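Local atomic coordinates of phosphoserine aminotransferase SerC (Cytophaga hutchinsonii ATCC 33406, PDB entry 3FFR), a protein that probably catalyses the pyridoxal-phosphate-dependent transamination that interconverts 3-phosphohydroxypyruvate and O-phosphoserine, using glutamate as the amino donor, in serine biosynthesis. Residues W74-H88 with F98-E112. Sequence-based numbering, arbitrary orientation. Where two conformers were deposited one is given.
Sequences WERIIQNCVEKKSFH and FYEFAGELGREAYKE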
loop_
_atom_site.group_PDB
_atom_site.type_symbol
_atom_site.label_atom_id
_atom_site.label_comp_id
_atom_site.label_asym_id
_atom_site.label_seq_id
_atom_site.Cartn_x
_atom_site.Cartn_y
_atom_site.Cartn_z
ATOM N N TRP A 74 10.613 6.440 -3.026
ATOM C CA TRP A 74 11.612 6.885 -4.036
ATOM C C TRP A 74 10.943 7.822 -5.071
ATOM O O TRP A 74 11.420 8.887 -5.425
ATOM C CB TRP A 74 12.187 5.727 -4.812
ATOM C CG TRP A 74 13.158 4.856 -4.111
ATOM C CD1 TRP A 74 13.877 5.117 -2.980
ATOM C CD2 TRP A 74 13.565 3.553 -4.546
ATOM N NE1 TRP A 74 14.707 4.046 -2.682
ATOM C CE2 TRP A 74 14.530 3.077 -3.631
ATOM C CE3 TRP A 74 13.216 2.758 -5.620
ATOM C CZ2 TRP A 74 15.162 1.849 -3.798
ATOM C CZ3 TRP A 74 13.812 1.539 -5.766
ATOM C CH2 TRP A 74 14.760 1.080 -4.856
ATOM N N GLU A 75 9.833 7.354 -5.616
ATOM C CA GLU A 75 9.089 8.131 -6.621
ATOM C C GLU A 75 8.631 9.485 -6.090
ATOM O O GLU A 75 8.799 10.527 -6.757
ATOM C CB GLU A 75 7.903 7.327 -7.162
ATOM C CG GLU A 75 7.165 8.041 -8.295
ATOM C CD GLU A 75 5.956 7.265 -8.770
ATOM O OE1 GLU A 75 4.914 7.379 -8.113
ATOM O OE2 GLU A 75 6.043 6.675 -9.847
ATOM N N ARG A 76 8.060 9.473 -4.882
ATOM C CA ARG A 76 7.515 10.691 -4.269
ATOM C C ARG A 76 8.603 11.696 -3.938
ATOM O O ARG A 76 8.376 12.923 -3.986
ATOM C CB ARG A 76 6.665 10.403 -3.027
ATOM C CG ARG A 76 5.511 9.439 -3.221
ATOM C CD ARG A 76 4.714 9.704 -4.467
ATOM N NE ARG A 76 3.567 8.768 -4.569
ATOM C CZ ARG A 76 2.736 8.738 -5.601
ATOM N NH1 ARG A 76 2.952 9.548 -6.636
ATOM N NH2 ARG A 76 1.687 7.919 -5.581
ATOM N N ILE A 77 9.787 11.210 -3.574
ATOM C CA ILE A 77 10.922 12.115 -3.323
ATOM C C ILE A 77 11.236 12.947 -4.558
ATOM O O ILE A 77 11.359 14.177 -4.503
ATOM C CB ILE A 77 12.215 11.362 -2.854
ATOM C CG1 ILE A 77 12.025 10.910 -1.398
ATOM C CG2 ILE A 77 13.490 12.246 -3.031
ATOM C CD1 ILE A 77 13.045 9.849 -0.912
ATOM N N ILE A 78 11.316 12.272 -5.699
ATOM C CA ILE A 78 11.681 12.968 -6.942
ATOM C C ILE A 78 10.543 13.886 -7.393
ATOM O O ILE A 78 10.762 15.056 -7.780
ATOM C CB ILE A 78 12.131 11.973 -8.031
ATOM C CG1 ILE A 78 13.345 11.171 -7.548
ATOM C CG2 ILE A 78 12.504 12.715 -9.325
ATOM C CD1 ILE A 78 13.594 9.893 -8.366
ATOM N N GLN A 79 9.319 13.394 -7.305
ATOM C CA GLN A 79 8.172 14.237 -7.710
ATOM C C GLN A 79 7.969 15.479 -6.900
ATOM O O GLN A 79 7.609 16.545 -7.430
ATOM C CB GLN A 79 6.859 13.432 -7.686
ATOM C CG GLN A 79 6.822 12.308 -8.727
ATOM C CD GLN A 79 5.647 11.343 -8.527
ATOM O OE1 GLN A 79 5.115 11.213 -7.424
ATOM N NE2 GLN A 79 5.238 10.667 -9.602
ATOM N N ASN A 80 8.173 15.346 -5.600
ATOM C CA ASN A 80 7.967 16.461 -4.666
ATOM C C ASN A 80 9.128 17.404 -4.479
ATOM O O ASN A 80 8.934 18.554 -4.112
ATOM C CB ASN A 80 7.596 15.933 -3.289
ATOM C CG ASN A 80 6.131 15.502 -3.191
ATOM O OD1 ASN A 80 5.230 16.332 -2.891
ATOM N ND2 ASN A 80 5.888 14.180 -3.364
ATOM N N CYS A 81 10.333 16.938 -4.796
ATOM C CA CYS A 81 11.515 17.680 -4.408
ATOM C C CYS A 81 12.585 17.971 -5.446
ATOM O O CYS A 81 13.565 18.622 -5.141
ATOM C CB CYS A 81 12.194 16.991 -3.230
ATOM S SG CYS A 81 11.114 16.672 -1.789
ATOM N N VAL A 82 12.379 17.519 -6.667
ATOM C CA VAL A 82 13.369 17.731 -7.712
ATOM C C VAL A 82 12.755 18.356 -8.945
ATOM O O VAL A 82 11.890 17.780 -9.582
ATOM C CB VAL A 82 14.080 16.411 -8.161
ATOM C CG1 VAL A 82 15.213 16.749 -9.207
ATOM C CG2 VAL A 82 14.651 15.619 -6.942
ATOM N N GLU A 83 13.208 19.553 -9.258
ATOM C CA GLU A 83 12.742 20.224 -10.464
ATOM C C GLU A 83 13.511 19.705 -11.675
ATOM O O GLU A 83 12.918 19.343 -12.705
ATOM C CB GLU A 83 12.917 21.750 -10.372
ATOM C CG GLU A 83 12.288 22.462 -11.573
ATOM C CD GLU A 83 12.300 23.985 -11.440
ATOM O OE1 GLU A 83 12.857 24.491 -10.463
ATOM O OE2 GLU A 83 11.744 24.666 -12.313
ATOM N N LYS A 84 14.824 19.659 -11.544
ATOM C CA LYS A 84 15.703 19.307 -12.660
ATOM C C LYS A 84 16.734 18.213 -12.402
ATOM O O LYS A 84 16.850 17.256 -13.169
ATOM C CB LYS A 84 16.442 20.576 -13.109
ATOM C CG LYS A 84 15.509 21.705 -13.536
ATOM C CD LYS A 84 16.227 22.940 -14.013
ATOM C CE LYS A 84 15.222 23.988 -14.453
ATOM N NZ LYS A 84 14.253 23.406 -15.448
ATOM N N LYS A 85 17.490 18.370 -11.313
ATOM C CA LYS A 85 18.625 17.480 -11.038
ATOM C C LYS A 85 18.766 16.941 -9.640
ATOM O O LYS A 85 18.574 17.632 -8.650
ATOM C CB LYS A 85 19.937 18.229 -11.339
ATOM C CG LYS A 85 20.070 18.864 -12.741
ATOM C CD LYS A 85 21.499 19.282 -13.040
ATOM C CE LYS A 85 21.603 19.892 -14.418
ATOM N NZ LYS A 85 23.021 20.194 -14.787
ATOM N N SER A 86 19.102 15.661 -9.602
ATOM C CA SER A 86 19.420 14.995 -8.361
ATOM C C SER A 86 20.831 14.415 -8.434
ATOM O O SER A 86 21.452 14.358 -9.486
ATOM C CB SER A 86 18.429 13.873 -8.105
ATOM O OG SER A 86 18.482 12.931 -9.158
ATOM N N PHE A 87 21.311 13.979 -7.282
ATOM C CA PHE A 87 22.649 13.335 -7.153
ATOM C C PHE A 87 22.456 12.063 -6.355
ATOM O O PHE A 87 21.807 12.083 -5.293
ATOM C CB PHE A 87 23.615 14.294 -6.444
ATOM C CG PHE A 87 24.954 13.696 -6.096
ATOM C CD1 PHE A 87 25.125 12.961 -4.938
ATOM C CD2 PHE A 87 26.036 13.900 -6.914
ATOM C CE1 PHE A 87 26.338 12.414 -4.639
ATOM C CE2 PHE A 87 27.281 13.360 -6.599
ATOM C CZ PHE A 87 27.423 12.614 -5.481
ATOM N N HIS A 88 23.015 10.958 -6.860
ATOM C CA HIS A 88 22.881 9.665 -6.215
ATOM C C HIS A 88 24.200 8.926 -6.053
ATOM O O HIS A 88 24.969 8.855 -6.978
ATOM C CB HIS A 88 21.982 8.741 -7.085
ATOM C CG HIS A 88 20.606 9.278 -7.343
ATOM N ND1 HIS A 88 19.468 8.707 -6.800
ATOM C CD2 HIS A 88 20.190 10.330 -8.084
ATOM C CE1 HIS A 88 18.412 9.421 -7.177
ATOM N NE2 HIS A 88 18.820 10.404 -7.962
ATOM N N PHE A 98 16.827 3.500 -7.691
ATOM C CA PHE A 98 16.418 4.864 -7.236
ATOM C C PHE A 98 16.981 5.894 -8.192
ATOM O O PHE A 98 16.288 6.778 -8.671
ATOM C CB PHE A 98 16.856 5.051 -5.770
ATOM C CG PHE A 98 16.407 6.316 -5.120
ATOM C CD1 PHE A 98 15.400 7.102 -5.657
ATOM C CD2 PHE A 98 16.912 6.623 -3.862
ATOM C CE1 PHE A 98 14.983 8.249 -4.990
ATOM C CE2 PHE A 98 16.478 7.771 -3.196
ATOM C CZ PHE A 98 15.529 8.557 -3.756
ATOM N N TYR A 99 18.252 5.737 -8.531
ATOM C CA TYR A 99 18.890 6.621 -9.499
ATOM C C TYR A 99 18.133 6.598 -10.823
ATOM O O TYR A 99 17.892 7.642 -11.436
ATOM C CB TYR A 99 20.364 6.186 -9.687
ATOM C CG TYR A 99 21.016 6.613 -10.988
ATOM C CD1 TYR A 99 21.427 7.915 -11.179
ATOM C CD2 TYR A 99 21.234 5.697 -11.999
ATOM C CE1 TYR A 99 22.024 8.301 -12.352
ATOM C CE2 TYR A 99 21.808 6.071 -13.180
ATOM C CZ TYR A 99 22.221 7.368 -13.350
ATOM O OH TYR A 99 22.818 7.733 -14.545
ATOM N N GLU A 100 17.753 5.398 -11.255
ATOM C CA GLU A 100 17.028 5.240 -12.534
ATOM C C GLU A 100 15.654 5.911 -12.551
ATOM O O GLU A 100 15.192 6.429 -13.568
ATOM C CB GLU A 100 16.871 3.752 -12.885
ATOM C CG GLU A 100 18.184 3.121 -13.308
ATOM C CD GLU A 100 18.127 1.612 -13.433
ATOM O OE1 GLU A 100 17.142 1.002 -12.987
ATOM O OE2 GLU A 100 19.123 1.037 -13.942
ATOM N N PHE A 101 15.012 5.923 -11.395
ATOM C CA PHE A 101 13.696 6.599 -11.282
ATOM C C PHE A 101 13.804 8.063 -11.683
ATOM O O PHE A 101 12.873 8.639 -12.251
ATOM C CB PHE A 101 13.154 6.546 -9.837
ATOM C CG PHE A 101 12.427 5.291 -9.487
ATOM C CD1 PHE A 101 12.700 4.077 -10.117
ATOM C CD2 PHE A 101 11.467 5.317 -8.471
ATOM C CE1 PHE A 101 12.020 2.914 -9.770
ATOM C CE2 PHE A 101 10.805 4.166 -8.106
ATOM C CZ PHE A 101 11.090 2.965 -8.739
ATOM N N ALA A 102 14.914 8.706 -11.343
ATOM C CA ALA A 102 15.038 10.134 -11.647
ATOM C C ALA A 102 14.879 10.359 -13.164
ATOM O O ALA A 102 14.098 11.198 -13.613
ATOM C CB ALA A 102 16.391 10.724 -11.123
ATOM N N GLY A 103 15.618 9.571 -13.944
ATOM C CA GLY A 103 15.534 9.644 -15.403
ATOM C C GLY A 103 14.172 9.238 -15.938
ATOM O O GLY A 103 13.647 9.822 -16.883
ATOM N N GLU A 104 13.577 8.220 -15.340
ATOM C CA GLU A 104 12.248 7.784 -15.803
ATOM C C GLU A 104 11.198 8.880 -15.614
ATOM O O GLU A 104 10.178 8.934 -16.337
ATOM C CB GLU A 104 11.819 6.494 -15.097
ATOM C CG GLU A 104 12.622 5.350 -15.595
ATOM C CD GLU A 104 12.506 4.070 -14.775
ATOM O OE1 GLU A 104 11.552 3.921 -14.013
ATOM O OE2 GLU A 104 13.426 3.223 -14.886
ATOM N N LEU A 105 11.450 9.756 -14.640
ATOM C CA LEU A 105 10.551 10.875 -14.322
ATOM C C LEU A 105 10.945 12.166 -15.039
ATOM O O LEU A 105 10.389 13.235 -14.807
ATOM C CB LEU A 105 10.483 11.117 -12.816
ATOM C CG LEU A 105 9.764 10.023 -12.013
ATOM C CD1 LEU A 105 9.959 10.119 -10.469
ATOM C CD2 LEU A 105 8.236 10.023 -12.341
ATOM N N GLY A 106 11.909 12.036 -15.918
ATOM C CA GLY A 106 12.312 13.152 -16.746
ATOM C C GLY A 106 13.330 14.094 -16.147
ATOM O O GLY A 106 13.561 15.175 -16.664
ATOM N N ARG A 107 13.931 13.682 -15.046
ATOM C CA ARG A 107 14.973 14.474 -14.405
ATOM C C ARG A 107 16.338 14.008 -14.867
ATOM O O ARG A 107 16.512 12.923 -15.390
ATOM C CB ARG A 107 14.927 14.352 -12.875
ATOM C CG ARG A 107 13.917 15.206 -12.166
ATOM C CD ARG A 107 12.513 15.003 -12.566
ATOM N NE ARG A 107 11.633 15.684 -11.611
ATOM C CZ ARG A 107 10.318 15.560 -11.607
ATOM N NH1 ARG A 107 9.737 14.829 -12.537
ATOM N NH2 ARG A 107 9.579 16.166 -10.697
ATOM N N GLU A 108 17.315 14.846 -14.598
ATOM C CA GLU A 108 18.717 14.534 -14.887
ATOM C C GLU A 108 19.421 14.233 -13.569
ATOM O O GLU A 108 19.485 15.063 -12.671
ATOM C CB GLU A 108 19.408 15.699 -15.565
ATOM C CG GLU A 108 18.852 16.052 -16.910
ATOM C CD GLU A 108 19.551 17.266 -17.541
ATOM O OE1 GLU A 108 20.662 17.621 -17.110
ATOM O OE2 GLU A 108 18.962 17.858 -18.467
ATOM N N ALA A 109 20.002 13.054 -13.480
ATOM C CA ALA A 109 20.675 12.634 -12.247
ATOM C C ALA A 109 22.182 12.454 -12.385
ATOM O O ALA A 109 22.669 11.832 -13.325
ATOM C CB ALA A 109 20.048 11.296 -11.750
ATOM N N TYR A 110 22.905 13.021 -11.429
ATOM C CA TYR A 110 24.331 12.751 -11.280
ATOM C C TYR A 110 24.470 11.442 -10.551
ATOM O O TYR A 110 23.688 11.125 -9.656
ATOM C CB TYR A 110 25.031 13.826 -10.462
ATOM C CG TYR A 110 25.022 15.225 -11.062
ATOM C CD1 TYR A 110 25.846 15.530 -12.144
ATOM C CD2 TYR A 110 24.281 16.253 -10.501
ATOM C CE1 TYR A 110 25.874 16.797 -12.692
ATOM C CE2 TYR A 110 24.309 17.523 -11.038
ATOM C CZ TYR A 110 25.111 17.792 -12.121
ATOM O OH TYR A 110 25.138 19.069 -12.646
ATOM N N LYS A 111 25.496 10.692 -10.924
ATOM C CA LYS A 111 25.785 9.429 -10.298
ATOM C C LYS A 111 27.233 9.329 -9.847
ATOM O O LYS A 111 28.155 9.545 -10.648
ATOM C CB LYS A 111 25.488 8.282 -11.281
ATOM C CG LYS A 111 25.841 6.945 -10.742
ATOM C CD LYS A 111 25.332 5.781 -11.585
ATOM C CE LYS A 111 25.748 5.882 -13.044
ATOM N NZ LYS A 111 25.623 4.549 -13.713
ATOM N N GLU A 112 27.402 9.080 -8.556
ATOM C CA GLU A 112 28.690 8.754 -7.955
ATOM C C GLU A 112 28.629 7.248 -7.752
ATOM O O GLU A 112 27.841 6.740 -6.937
ATOM C CB GLU A 112 28.897 9.460 -6.624
ATOM C CG GLU A 112 30.249 9.210 -6.000
ATOM C CD GLU A 112 31.383 9.919 -6.706
ATOM O OE1 GLU A 112 31.139 10.938 -7.379
ATOM O OE2 GLU A 112 32.528 9.474 -6.540
HETATM O O HOH W 1 7.094 17.262 -9.861
HETATM O O HOH W 2 23.541 17.559 -15.468
#
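F98 swings CG away from its own backbone N (chi1 -174°), while W74 holds CG beside its N (chi1 -74°), and the two rings meet face to face between helices 74-81 and 98-104. They form an offset stack, planes 10° apart and W74 CD1 3.5 Å from F98 CD2. The edge of W74 points into the face of F101, and the edge of H88 into the other face of F98, which is therefore sandwiched. H88 in turn receives Y99 CA over its ring, 3.5 Å from H88 ND1; S86 OG, hydrogen-bonded to H88 NE2 at 2.8 Å, limits rotation of the imidazole. Next to this aromatic cluster, in the conformer given, I78 CD1 sits against F101 CB and the backbone N of A102.

Where the helices give way to loops, R107 bends at its second side-chain torsion and grips V82 O side-on with two nitrogens, R107 NE at 2.9 Å and R107 NH2 at 3.0 Å. Its NH1 turns back to L105 O, so three bonds fix the guanidinium. A Schellman motif with G106 at positive phi ends helix 98-104 and leads into strand 108-112. That strand runs parallel to 85-88, its amides alternating with those of its neighbour, as in Y110 N to S86 O at 2.8 Å. On the face bearing K85 and Y110, K85 NZ donates to Y110 OH, and D130 forms a salt bridge with the lysine and a hydrogen bond with the tyrosine hydroxyl.

Strand 85-90, helix 93-104 and strand 108-113 thus make a beta-alpha-beta crossover at the edge of the seven-stranded mixed sheet, consistent with the large domain of a fold-type I PLP aminotransferase.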